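Local coordinates for protein malonyl-CoA decarboxylase (Rhodopseudomonas palustris, PDB 4KSA) that probably catalyses the decarboxylation of malonyl-CoA to acetyl-CoA and is able to bind a metal ion, at residues A[137-141]-A[272-278]; A[362-366]-A[376-380]; A[42-46]-A[58-62]. One frame throughout, in Å; residues are numbered along the deposited sequence.

Overall arrangement
Following the chain from its N terminus, contact 3 comes first: helix 36-48 turns back through a short connection and helix 52-68 packs against it, far out in the helical N-terminal part. Contact 1 then closes a much longer loop of 130 residues, bringing helix 132-146 of that part against the loop that follows strand 262-270 of the C-terminal sheet; it sits between the other two and ties the two halves together. Contact 2 closes another short loop, between helix 347-367 and the start of helix 378-385. The three follow one another in series, without nesting or crossing. Contacts 2 and 3 lie on opposite sides of the chain's centre, with centres about 46 Å apart.

Contact 1: A[137-141]-A[272-278]; sequences VKMRE and QQGLAGI
NH2 of R140 hands one hydrogen bond to each of two backbone carbonyls in the facing loop. The bond from R140 NH2 to A276 O is 2.5 Å long, with the donor tilted only modestly from the carbonyl plane; the one to G274 O measures 3.1 Å and is nearly straight, 171° at the hydrogen, yet the nitrogen stands well above that carbonyl's plane. Both oxygens lie at the edge of the guanidinium, close to its plane, so both carbonyls are met edge-on by the one nitrogen; NH1 adds a weak bond to A276 O. The arginine gets there with CG opposite its backbone N (chi1 -162°) and a further bend at chi2. Its NE turns the other way, into a salt bridge with D157, while the side chain also rests on F160, V161 and F164 of helix 154-167.

One turn back, the helix presents V137 O to G274, whose CA approaches at 3.4 Å in a CA-H...O contact. The same oxygen accepts the helical bond from E141 N. A side chain on G274 would run straight into it, and the loop backbone can come this close because there is none. V137 CG1 lies against the glycine, and V137 CG2 meets L275 CD2 at 4.0 Å. E141, fully extended, runs across Q273, with E141 CD 3.4 Å from Q273 CB. A water joins E141 OE2 to G274 N, at 2.6 Å from each.

The loop pairs a short 3-10 turn with a type II turn from L275 to I278. It leads from strand 262-270 toward helix 284-295 in a domain of the acetyltransferase clan, and R140 and V137 dock it on the N-terminal helical domain: an interdomain seam.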
# COMPACT_ATOMS: atom_id res chain seq x y z
N VAL A 137 -6.89 23.42 -15.57
CA VAL A 137 -6.77 24.32 -14.44
C VAL A 137 -5.93 25.51 -14.86
O VAL A 137 -6.24 26.66 -14.53
CB VAL A 137 -6.12 23.63 -13.22
CG1 VAL A 137 -5.79 24.67 -12.14
CG2 VAL A 137 -7.05 22.56 -12.67
N LYS A 138 -4.86 25.22 -15.60
CA LYS A 138 -3.96 26.26 -16.07
C LYS A 138 -4.71 27.16 -17.02
O LYS A 138 -4.53 28.37 -17.00
CB LYS A 138 -2.74 25.65 -16.77
CG LYS A 138 -1.41 25.87 -16.00
CD LYS A 138 -1.43 25.19 -14.62
CE LYS A 138 -1.43 23.63 -14.73
NZ LYS A 138 -1.86 22.88 -13.50
N MSE A 139 -5.58 26.57 -17.84
CA MSE A 139 -6.39 27.33 -18.79
C MSE A 139 -7.41 28.20 -18.06
O MSE A 139 -7.68 29.33 -18.44
CB MSE A 139 -7.09 26.36 -19.75
CG MSE A 139 -7.91 27.05 -20.87
SE MSE A 139 -8.52 25.79 -22.24
CE MSE A 139 -10.41 25.88 -21.96
N ARG A 140 -7.98 27.67 -16.99
CA ARG A 140 -8.95 28.43 -16.24
C ARG A 140 -8.23 29.59 -15.56
O ARG A 140 -8.78 30.67 -15.39
CB ARG A 140 -9.62 27.53 -15.20
CG ARG A 140 -10.93 28.10 -14.68
CD ARG A 140 -11.07 27.94 -13.18
NE ARG A 140 -12.10 28.84 -12.70
CZ ARG A 140 -12.34 29.13 -11.43
NH1 ARG A 140 -13.31 29.97 -11.12
NH2 ARG A 140 -11.60 28.58 -10.47
N GLU A 141 -6.98 29.37 -15.18
CA GLU A 141 -6.19 30.43 -14.55
C GLU A 141 -6.09 31.61 -15.54
O GLU A 141 -6.19 32.77 -15.14
CB GLU A 141 -4.80 29.91 -14.21
CG GLU A 141 -3.89 30.92 -13.56
CD GLU A 141 -2.50 30.35 -13.28
OE1 GLU A 141 -1.60 31.13 -12.92
OE2 GLU A 141 -2.29 29.11 -13.43
N GLN A 272 -3.27 26.40 -6.36
CA GLN A 272 -3.59 26.46 -7.78
C GLN A 272 -4.50 27.62 -8.13
O GLN A 272 -5.70 27.59 -7.85
CB GLN A 272 -4.26 25.14 -8.22
CG GLN A 272 -3.52 23.88 -7.82
CD GLN A 272 -2.10 23.86 -8.34
OE1 GLN A 272 -1.14 23.82 -7.56
NE2 GLN A 272 -1.94 23.90 -9.65
N GLN A 273 -3.91 28.65 -8.73
CA GLN A 273 -4.65 29.83 -9.18
C GLN A 273 -5.96 29.46 -9.88
O GLN A 273 -7.00 30.05 -9.59
CB GLN A 273 -3.77 30.64 -10.13
CG GLN A 273 -2.90 31.64 -9.41
CD GLN A 273 -3.73 32.66 -8.63
OE1 GLN A 273 -3.22 33.33 -7.72
NE2 GLN A 273 -5.01 32.78 -8.99
N GLY A 274 -5.89 28.46 -10.77
CA GLY A 274 -7.06 28.00 -11.50
C GLY A 274 -8.11 27.29 -10.67
O GLY A 274 -9.16 26.89 -11.19
N LEU A 275 -7.85 27.12 -9.38
CA LEU A 275 -8.82 26.46 -8.52
C LEU A 275 -9.52 27.46 -7.64
O LEU A 275 -10.43 27.12 -6.89
CB LEU A 275 -8.16 25.38 -7.66
CG LEU A 275 -7.70 24.17 -8.48
CD1 LEU A 275 -7.05 23.13 -7.56
CD2 LEU A 275 -8.89 23.58 -9.25
N ALA A 276 -9.11 28.72 -7.74
CA ALA A 276 -9.74 29.79 -6.96
C ALA A 276 -11.25 29.71 -7.06
O ALA A 276 -11.81 29.56 -8.15
CB ALA A 276 -9.26 31.13 -7.46
N GLY A 277 -11.92 29.79 -5.92
CA GLY A 277 -13.36 29.75 -5.92
C GLY A 277 -13.98 28.37 -5.94
O GLY A 277 -15.20 28.25 -6.07
N ILE A 278 -13.17 27.33 -5.84
CA ILE A 278 -13.70 25.98 -5.82
C ILE A 278 -13.63 25.53 -4.38
O ILE A 278 -12.57 25.63 -3.75
CB ILE A 278 -12.88 25.01 -6.71
CG1 ILE A 278 -13.34 25.13 -8.16
CG2 ILE A 278 -13.11 23.59 -6.28
CD1 ILE A 278 -13.27 26.51 -8.74
O HOH W 1 -3.76 27.53 -11.96

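Contact 2: A[362-366]-A[376-380]; sequences AAYFL and LDPVA
Y364 reaches across to L376 and D377 with the outer half of its ring. Chi1 of 172° sets CG opposite the backbone N and sends the ring out from helix 347-367 toward the approaching chain. Y364 CE1 meets the methyl L376 CD1 at 3.8 Å. On the other flank, Y364 CE2 and CZ lie near D377 CB, 3.6 Å from CE2 to CB, and the hydroxyl makes a long, weak hydrogen bond of 3.4 Å from Y364 OH to D377 OD1. W314 and F311 meet the tyrosine with their own rings, which makes this an aromatic cluster. Cut back to an alanine, this position would probably leave a gap beside L376 and D377, and D377 OD1 would lose its weak hydroxyl partner.

D377 is the N-cap of helix 378-385: its OD2 turns back to accept from the backbone N of A380, 2.8 Å from OD2 to N, a weak bond bent to 125° at the hydrogen. The two carboxylate oxygens thus do different jobs, OD1 toward the tyrosine and OD2 toward the first turn of its own helix. That helix leads into strand 389-394, at one edge of the sheet, within the C-terminal malonyl-CoA decarboxylase domain, of the acetyltransferase clan.

F365, next along the first helix, lays one ring face over Y364 CD2, which sits toward its rim. Its edge meets the cap: D377 OD2 lies in the ring plane, 3.8 Å from F365 CE2, and the carboxylate stands almost upright to the ring at 84°. F365 CE2 also touches A380 CB at 4.2 Å, and Y414 of strand 411-416 borders both F365 and A380.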
# COMPACT_ATOMS: atom_id res chain seq x y z
N ALA A 362 -13.17 45.43 15.37
CA ALA A 362 -14.31 44.65 15.84
C ALA A 362 -15.57 44.87 14.99
O ALA A 362 -16.29 43.93 14.68
CB ALA A 362 -14.59 44.98 17.29
N ALA A 363 -15.85 46.12 14.62
CA ALA A 363 -17.03 46.39 13.81
C ALA A 363 -16.77 45.78 12.43
O ALA A 363 -17.68 45.26 11.79
CB ALA A 363 -17.28 47.88 13.70
N TYR A 364 -15.52 45.86 11.99
CA TYR A 364 -15.12 45.29 10.71
C TYR A 364 -15.51 43.80 10.72
O TYR A 364 -16.37 43.35 9.97
CB TYR A 364 -13.61 45.45 10.53
CG TYR A 364 -13.05 44.74 9.33
CD1 TYR A 364 -13.50 45.02 8.05
CD2 TYR A 364 -12.04 43.79 9.48
CE1 TYR A 364 -12.95 44.39 6.93
CE2 TYR A 364 -11.48 43.14 8.36
CZ TYR A 364 -11.95 43.45 7.09
OH TYR A 364 -11.39 42.85 5.99
N PHE A 365 -14.86 43.06 11.60
CA PHE A 365 -15.11 41.64 11.73
C PHE A 365 -16.54 41.27 12.04
O PHE A 365 -17.11 40.41 11.38
CB PHE A 365 -14.20 41.07 12.81
CG PHE A 365 -12.78 40.90 12.38
CD1 PHE A 365 -11.74 41.32 13.20
CD2 PHE A 365 -12.48 40.27 11.18
CE1 PHE A 365 -10.42 41.10 12.83
CE2 PHE A 365 -11.16 40.05 10.80
CZ PHE A 365 -10.13 40.46 11.63
N LEU A 366 -17.14 41.92 13.03
CA LEU A 366 -18.51 41.58 13.40
C LEU A 366 -19.64 42.24 12.64
O LEU A 366 -20.75 41.70 12.61
CB LEU A 366 -18.72 41.82 14.90
CG LEU A 366 -18.20 40.74 15.84
CD1 LEU A 366 -16.77 40.39 15.53
CD2 LEU A 366 -18.30 41.23 17.26
N LEU A 376 -17.00 40.28 5.43
CA LEU A 376 -16.18 40.91 4.42
C LEU A 376 -14.73 40.42 4.35
O LEU A 376 -14.19 40.24 3.25
CB LEU A 376 -16.22 42.42 4.64
CG LEU A 376 -15.78 43.43 3.59
CD1 LEU A 376 -15.68 44.75 4.33
CD2 LEU A 376 -14.43 43.10 2.94
N ASP A 377 -14.08 40.22 5.49
CA ASP A 377 -12.69 39.77 5.45
C ASP A 377 -12.58 38.33 4.99
O ASP A 377 -13.13 37.41 5.60
CB ASP A 377 -12.03 39.90 6.83
CG ASP A 377 -10.60 39.33 6.86
OD1 ASP A 377 -9.68 39.91 6.24
OD2 ASP A 377 -10.40 38.28 7.52
N PRO A 378 -11.87 38.11 3.88
CA PRO A 378 -11.66 36.78 3.30
C PRO A 378 -11.06 35.71 4.24
O PRO A 378 -11.45 34.55 4.17
CB PRO A 378 -10.77 37.07 2.09
CG PRO A 378 -10.05 38.34 2.49
CD PRO A 378 -11.16 39.14 3.10
N VAL A 379 -10.12 36.10 5.10
CA VAL A 379 -9.51 35.13 6.01
C VAL A 379 -10.47 34.77 7.15
O VAL A 379 -10.39 33.68 7.73
CB VAL A 379 -8.20 35.65 6.60
CG1 VAL A 379 -7.69 34.70 7.63
CG2 VAL A 379 -7.18 35.79 5.53
N ALA A 380 -11.38 35.67 7.45
CA ALA A 380 -12.33 35.40 8.51
C ALA A 380 -13.42 34.48 7.94
O ALA A 380 -13.90 33.57 8.61
CB ALA A 380 -12.93 36.70 9.02

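Contact 3: A[42-46]-A[58-62]; sequences LSETL and LAASL
L42 and L62 lie alongside, each pointing to the other's helix, and all the contacts between these two helix segments are of this van der Waals sort; no hydrogen bond crosses. With chi1 at -161°, CG of L42 lies opposite its backbone N, and the methyl CD2 is carried over the backbone of the other helix, 3.5 Å from L62 CA and 3.8 Å from L62 CB. Its second methyl, L42 CD1, meets L58 CD2 at 3.8 Å. One turn along, L46 repeats the pattern with its two branches spread: L46 CD1 lies 3.8 Å from L58 CB, and L46 CD2 lies 3.9 Å from A59 CB. L58 sets CD1 against T45 CG2, near the backbone N of L46.

Where polar groups border this apolar seam, their bonds go elsewhere. S43 has its OG beside L62 CD1, but the hydroxyl hydrogen-bonds to L39 O within its own helix. E44, on the far side of the same helix, makes a salt bridge with R118 and takes no part in the packing.

The small side chain of A59 and the leucines L46 and L62 also touch L126, so that helix 118-126 packs against both helices. The two segment axes run 9.6 Å apart at closest and nearly antiparallel, at 161°. Since only a short connection separates helix 36-48 from helix 52-68, this is an antiparallel alpha-alpha hairpin with a largely leucine interface, within the run of helices that makes up the N-terminal part of the chain.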
# COMPACT_ATOMS: atom_id res chain seq x y z
N LEU A 42 -10.11 23.04 -34.50
CA LEU A 42 -9.89 21.77 -33.81
C LEU A 42 -11.00 21.50 -32.79
O LEU A 42 -11.54 20.40 -32.74
CB LEU A 42 -8.54 21.83 -33.10
CG LEU A 42 -7.93 20.49 -32.71
CD1 LEU A 42 -8.02 19.51 -33.86
CD2 LEU A 42 -6.48 20.74 -32.31
N SER A 43 -11.32 22.50 -31.99
CA SER A 43 -12.38 22.36 -31.00
C SER A 43 -13.64 21.84 -31.70
O SER A 43 -14.40 21.06 -31.13
CB SER A 43 -12.67 23.71 -30.33
OG SER A 43 -11.49 24.27 -29.79
N GLU A 44 -13.85 22.29 -32.93
CA GLU A 44 -15.01 21.89 -33.72
C GLU A 44 -14.97 20.42 -34.14
O GLU A 44 -16.00 19.74 -34.15
CB GLU A 44 -15.13 22.79 -34.95
CG GLU A 44 -15.62 24.18 -34.66
CD GLU A 44 -17.02 24.17 -34.09
OE1 GLU A 44 -17.50 25.24 -33.65
OE2 GLU A 44 -17.65 23.09 -34.09
N THR A 45 -13.78 19.94 -34.50
CA THR A 45 -13.61 18.56 -34.89
C THR A 45 -13.90 17.73 -33.63
O THR A 45 -14.78 16.88 -33.62
CB THR A 45 -12.16 18.25 -35.37
OG1 THR A 45 -11.81 19.11 -36.46
CG2 THR A 45 -12.04 16.79 -35.83
N LEU A 46 -13.15 18.01 -32.56
CA LEU A 46 -13.30 17.32 -31.29
C LEU A 46 -14.76 17.25 -30.85
O LEU A 46 -15.26 16.19 -30.49
CB LEU A 46 -12.49 18.03 -30.20
CG LEU A 46 -12.55 17.40 -28.81
CD1 LEU A 46 -11.97 15.98 -28.85
CD2 LEU A 46 -11.77 18.27 -27.83
N LEU A 58 -7.43 14.01 -30.47
CA LEU A 58 -7.74 15.39 -30.82
C LEU A 58 -7.56 16.31 -29.63
O LEU A 58 -6.85 17.33 -29.71
CB LEU A 58 -9.17 15.49 -31.37
CG LEU A 58 -9.38 14.96 -32.80
CD1 LEU A 58 -10.86 15.09 -33.20
CD2 LEU A 58 -8.49 15.75 -33.75
N ALA A 59 -8.22 15.96 -28.52
CA ALA A 59 -8.14 16.73 -27.30
C ALA A 59 -6.68 16.87 -26.89
O ALA A 59 -6.18 17.96 -26.62
CB ALA A 59 -8.96 16.05 -26.19
N ALA A 60 -5.97 15.75 -26.86
CA ALA A 60 -4.58 15.80 -26.49
C ALA A 60 -3.87 16.80 -27.41
O ALA A 60 -3.01 17.56 -26.97
CB ALA A 60 -3.96 14.42 -26.62
N SER A 61 -4.28 16.80 -28.67
CA SER A 61 -3.71 17.67 -29.68
C SER A 61 -4.03 19.14 -29.39
O SER A 61 -3.14 19.99 -29.39
CB SER A 61 -4.23 17.27 -31.07
OG SER A 61 -3.30 17.57 -32.11
N LEU A 62 -5.31 19.43 -29.14
CA LEU A 62 -5.76 20.80 -28.85
C LEU A 62 -5.05 21.40 -27.64
O LEU A 62 -4.63 22.56 -27.67
CB LEU A 62 -7.28 20.81 -28.63
CG LEU A 62 -7.97 22.18 -28.50
CD1 LEU A 62 -9.44 22.06 -28.85
CD2 LEU A 62 -7.81 22.70 -27.09